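Local coordinates for protein type IV pilin structural subunit (PDB 3JYZ) that is a type IV pilin that probably assembles into the thin surface filaments of Pseudomonas aeruginosa, at residues A34-Q46 / T58-I70. Numbering follows the deposited sequence.
Sequences ADLTRATTTWNQQ and TSVLMDAGNTGVI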
loop_
_atom_site.group_PDB
_atom_site.type_symbol
_atom_site.label_atom_id
_atom_site.label_comp_id
_atom_site.label_asym_id
_atom_site.label_seq_id
_atom_site.Cartn_x
_atom_site.Cartn_y
_atom_site.Cartn_z
ATOM N N ALA A 34 19.903 1.487 0.224
ATOM C CA ALA A 34 20.257 0.805 1.465
ATOM C C ALA A 34 19.243 1.066 2.578
ATOM O O ALA A 34 18.888 0.149 3.319
ATOM C CB ALA A 34 21.661 1.215 1.919
ATOM N N ASP A 35 18.788 2.312 2.691
ATOM C CA ASP A 35 17.805 2.685 3.706
ATOM C C ASP A 35 16.448 2.046 3.417
ATOM O O ASP A 35 15.767 1.577 4.329
ATOM C CB ASP A 35 17.633 4.202 3.779
ATOM C CG ASP A 35 18.779 4.896 4.493
ATOM O OD1 ASP A 35 19.711 4.213 4.962
ATOM O OD2 ASP A 35 18.738 6.140 4.586
ATOM N N LEU A 36 16.047 2.058 2.149
ATOM C CA LEU A 36 14.778 1.452 1.755
ATOM C C LEU A 36 14.793 -0.050 2.040
ATOM O O LEU A 36 13.781 -0.648 2.420
ATOM C CB LEU A 36 14.507 1.716 0.275
ATOM C CG LEU A 36 13.235 1.105 -0.321
ATOM C CD1 LEU A 36 11.985 1.427 0.508
ATOM C CD2 LEU A 36 13.075 1.585 -1.764
ATOM N N THR A 37 15.955 -0.659 1.850
ATOM C CA THR A 37 16.119 -2.082 2.099
ATOM C C THR A 37 16.011 -2.365 3.587
ATOM O O THR A 37 15.326 -3.300 4.005
ATOM C CB THR A 37 17.471 -2.538 1.557
ATOM O OG1 THR A 37 17.468 -2.363 0.135
ATOM C CG2 THR A 37 17.732 -4.004 1.881
ATOM N N ARG A 38 16.672 -1.538 4.390
ATOM C CA ARG A 38 16.618 -1.673 5.840
ATOM C C ARG A 38 15.200 -1.451 6.364
ATOM O O ARG A 38 14.736 -2.172 7.247
ATOM C CB ARG A 38 17.583 -0.694 6.508
ATOM C CG ARG A 38 17.637 -0.808 8.022
ATOM C CD ARG A 38 18.966 -0.311 8.568
ATOM N NE ARG A 38 19.154 1.118 8.331
ATOM C CZ ARG A 38 19.918 1.621 7.367
ATOM N NH1 ARG A 38 20.570 0.811 6.544
ATOM N NH2 ARG A 38 20.030 2.935 7.225
ATOM N N ALA A 39 14.518 -0.451 5.814
ATOM C CA ALA A 39 13.155 -0.134 6.226
ATOM C C ALA A 39 12.218 -1.306 5.923
ATOM O O ALA A 39 11.361 -1.650 6.734
ATOM C CB ALA A 39 12.677 1.139 5.533
ATOM N N THR A 40 12.391 -1.912 4.754
ATOM C CA THR A 40 11.633 -3.101 4.387
ATOM C C THR A 40 11.823 -4.210 5.426
ATOM O O THR A 40 10.857 -4.820 5.885
ATOM C CB THR A 40 12.055 -3.597 2.994
ATOM O OG1 THR A 40 11.759 -2.576 2.029
ATOM C CG2 THR A 40 11.330 -4.888 2.613
ATOM N N THR A 41 13.066 -4.469 5.801
ATOM C CA THR A 41 13.331 -5.504 6.790
ATOM C C THR A 41 12.723 -5.168 8.146
ATOM O O THR A 41 12.095 -6.013 8.782
ATOM C CB THR A 41 14.842 -5.719 6.929
ATOM O OG1 THR A 41 15.347 -6.228 5.692
ATOM C CG2 THR A 41 15.147 -6.716 8.040
ATOM N N THR A 42 12.907 -3.928 8.587
ATOM C CA THR A 42 12.387 -3.485 9.874
ATOM C C THR A 42 10.870 -3.602 9.932
ATOM O O THR A 42 10.312 -4.168 10.877
ATOM C CB THR A 42 12.787 -2.023 10.138
ATOM O OG1 THR A 42 14.216 -1.934 10.147
ATOM C CG2 THR A 42 12.229 -1.533 11.468
ATOM N N TRP A 43 10.198 -3.070 8.914
ATOM C CA TRP A 43 8.743 -3.116 8.890
ATOM C C TRP A 43 8.212 -4.552 8.900
ATOM O O TRP A 43 7.332 -4.905 9.697
ATOM C CB TRP A 43 8.165 -2.374 7.669
ATOM C CG TRP A 43 6.679 -2.480 7.676
ATOM C CD1 TRP A 43 5.913 -3.394 7.014
ATOM C CD2 TRP A 43 5.783 -1.680 8.446
ATOM N NE1 TRP A 43 4.581 -3.197 7.317
ATOM C CE2 TRP A 43 4.478 -2.155 8.198
ATOM C CE3 TRP A 43 5.961 -0.604 9.324
ATOM C CZ2 TRP A 43 3.353 -1.578 8.790
ATOM C CZ3 TRP A 43 4.843 -0.037 9.914
ATOM C CH2 TRP A 43 3.553 -0.527 9.644
ATOM N N ASN A 44 8.737 -5.376 7.998
ATOM C CA ASN A 44 8.193 -6.717 7.787
ATOM C C ASN A 44 8.367 -7.626 8.998
ATOM O O ASN A 44 7.613 -8.582 9.152
ATOM C CB ASN A 44 8.792 -7.370 6.534
ATOM C CG ASN A 44 8.254 -6.771 5.244
ATOM O OD1 ASN A 44 8.804 -7.000 4.160
ATOM N ND2 ASN A 44 7.179 -6.016 5.351
ATOM N N GLN A 45 9.323 -7.310 9.875
ATOM C CA GLN A 45 9.581 -8.148 11.047
ATOM C C GLN A 45 8.527 -7.976 12.124
ATOM O O GLN A 45 8.341 -8.854 12.959
ATOM C CB GLN A 45 10.985 -7.885 11.603
ATOM C CG GLN A 45 12.023 -8.205 10.559
ATOM C CD GLN A 45 13.435 -8.336 11.080
ATOM O OE1 GLN A 45 14.182 -9.219 10.638
ATOM N NE2 GLN A 45 13.824 -7.451 11.994
ATOM N N GLN A 46 7.842 -6.849 12.066
ATOM C CA GLN A 46 6.777 -6.528 13.022
ATOM C C GLN A 46 5.658 -7.537 12.991
ATOM O O GLN A 46 5.508 -8.186 12.037
ATOM C CB GLN A 46 6.225 -5.123 12.734
ATOM C CG GLN A 46 7.264 -4.020 12.851
ATOM C CD GLN A 46 6.777 -2.677 12.411
ATOM O OE1 GLN A 46 7.447 -1.716 12.588
ATOM N NE2 GLN A 46 5.608 -2.627 11.848
ATOM N N THR A 58 -4.979 -9.244 7.845
ATOM C CA THR A 58 -4.037 -10.345 8.038
ATOM C C THR A 58 -2.606 -9.823 8.087
ATOM O O THR A 58 -1.832 -10.186 8.971
ATOM C CB THR A 58 -4.160 -11.371 6.904
ATOM O OG1 THR A 58 -5.411 -12.057 7.030
ATOM C CG2 THR A 58 -3.025 -12.393 6.944
ATOM N N SER A 59 -2.263 -8.944 7.153
ATOM C CA SER A 59 -0.885 -8.505 7.022
ATOM C C SER A 59 -0.778 -7.222 6.216
ATOM O O SER A 59 -1.627 -6.937 5.367
ATOM C CB SER A 59 -0.040 -9.605 6.368
ATOM O OG SER A 59 -0.535 -9.941 5.081
ATOM N N VAL A 60 0.269 -6.457 6.507
ATOM C CA VAL A 60 0.618 -5.253 5.765
ATOM C C VAL A 60 2.105 -5.410 5.506
ATOM O O VAL A 60 2.916 -5.213 6.408
ATOM C CB VAL A 60 0.375 -3.996 6.616
ATOM C CG1 VAL A 60 0.756 -2.741 5.842
ATOM C CG2 VAL A 60 -1.091 -3.937 7.073
ATOM N N LEU A 61 2.462 -5.802 4.286
ATOM C CA LEU A 61 3.847 -6.181 4.011
ATOM C C LEU A 61 4.466 -5.364 2.888
ATOM O O LEU A 61 3.839 -5.133 1.850
ATOM C CB LEU A 61 3.936 -7.673 3.675
ATOM C CG LEU A 61 3.744 -8.603 4.876
ATOM C CD1 LEU A 61 3.533 -10.034 4.402
ATOM C CD2 LEU A 61 4.920 -8.522 5.849
HETATM N N MSE A 62 5.714 -4.954 3.091
HETATM C CA MSE A 62 6.479 -4.302 2.036
HETATM C C MSE A 62 7.126 -5.345 1.137
HETATM O O MSE A 62 7.578 -6.391 1.597
HETATM C CB MSE A 62 7.551 -3.402 2.633
HETATM C CG MSE A 62 6.973 -2.225 3.371
HETATM SE SE MSE A 62 8.327 -1.096 4.191
HETATM C CE MSE A 62 9.271 -0.489 2.618
ATOM N N ASP A 63 7.155 -5.058 -0.155
ATOM C CA ASP A 63 7.696 -5.995 -1.128
ATOM C C ASP A 63 9.074 -6.501 -0.699
ATOM O O ASP A 63 9.941 -5.708 -0.334
ATOM C CB ASP A 63 7.774 -5.287 -2.475
ATOM C CG ASP A 63 8.250 -6.187 -3.578
ATOM O OD1 ASP A 63 9.482 -6.311 -3.742
ATOM O OD2 ASP A 63 7.396 -6.737 -4.302
ATOM N N ALA A 64 9.279 -7.816 -0.756
ATOM C CA ALA A 64 10.529 -8.393 -0.272
ATOM C C ALA A 64 11.721 -8.001 -1.144
ATOM O O ALA A 64 12.869 -8.099 -0.711
ATOM C CB ALA A 64 10.413 -9.919 -0.171
ATOM N N GLY A 65 11.440 -7.546 -2.359
ATOM C CA GLY A 65 12.479 -7.082 -3.265
ATOM C C GLY A 65 12.809 -5.614 -3.075
ATOM O O GLY A 65 13.455 -4.998 -3.923
ATOM N N ASN A 66 12.332 -5.044 -1.971
ATOM C CA ASN A 66 12.739 -3.706 -1.554
ATOM C C ASN A 66 12.252 -2.573 -2.454
ATOM O O ASN A 66 12.906 -1.531 -2.561
ATOM C CB ASN A 66 14.263 -3.657 -1.369
ATOM C CG ASN A 66 14.753 -4.731 -0.415
ATOM O OD1 ASN A 66 15.479 -5.656 -0.810
ATOM N ND2 ASN A 66 14.336 -4.637 0.838
ATOM N N THR A 67 11.093 -2.759 -3.075
ATOM C CA THR A 67 10.546 -1.717 -3.943
ATOM C C THR A 67 9.746 -0.677 -3.166
ATOM O O THR A 67 9.441 0.394 -3.704
ATOM C CB THR A 67 9.645 -2.287 -5.035
ATOM O OG1 THR A 67 8.486 -2.880 -4.431
ATOM C CG2 THR A 67 10.385 -3.337 -5.851
ATOM N N GLY A 68 9.392 -1.001 -1.922
ATOM C CA GLY A 68 8.593 -0.111 -1.092
ATOM C C GLY A 68 7.094 -0.282 -1.300
ATOM O O GLY A 68 6.288 0.346 -0.602
ATOM N N VAL A 69 6.708 -1.137 -2.245
ATOM C CA VAL A 69 5.289 -1.393 -2.504
ATOM C C VAL A 69 4.658 -2.197 -1.368
ATOM O O VAL A 69 5.196 -3.226 -0.964
ATOM C CB VAL A 69 5.078 -2.116 -3.841
ATOM C CG1 VAL A 69 3.603 -2.532 -4.002
ATOM C CG2 VAL A 69 5.511 -1.221 -4.999
ATOM N N ILE A 70 3.523 -1.727 -0.855
ATOM C CA ILE A 70 2.866 -2.365 0.280
ATOM C C ILE A 70 1.639 -3.159 -0.160
ATOM O O ILE A 70 0.791 -2.652 -0.887
ATOM C CB ILE A 70 2.407 -1.311 1.314
ATOM C CG1 ILE A 70 3.615 -0.599 1.932
ATOM C CG2 ILE A 70 1.542 -1.952 2.408
ATOM C CD1 ILE A 70 3.269 0.632 2.762
HETATM O O HOH W 1 14.982 -6.190 2.916
HETATM O O HOH W 2 9.861 -2.951 0.070
#
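W43 carries CG trans to its own amide nitrogen (chi1 179°), which sends the indole from helix 34-46 over to V60, while M62, bent at chi3 (63°), turns its methyl end toward T40 and L36. The two side chains illustrate how a helix is fixed to an edge strand by one polar and one apolar grip. W43 NE1 donates to V60 O at 2.8 Å; the acceptor lies close to the indole plane, whereas NE1 stands well above the plane of the V60 carbonyl. The side chain of M62, a selenomethionine, crosses that of W43 at about a right angle, its SE 4.8 Å from the centroid of the five-membered ring in an oblique Met-aromatic contact. M62 CE touches both T40 OG1 (3.3 Å) and L36 CD1 (3.9 Å). T40 OG1 donates to L36 O and accepts from a water that also bonds D63 O and G68 N, tying the helix to the turn. A second water joins N66 ND2 to T37 O and T41 OG1. Beyond, W43 and M62 reach A21 and I25 of helix 4-28. Helix 34-46 thus runs nearly antiparallel to strand 59-62 (164°), in the region joining helix 4-28 to the antiparallel sheet, consistent with the alpha-beta loop of the type IV pilin fold.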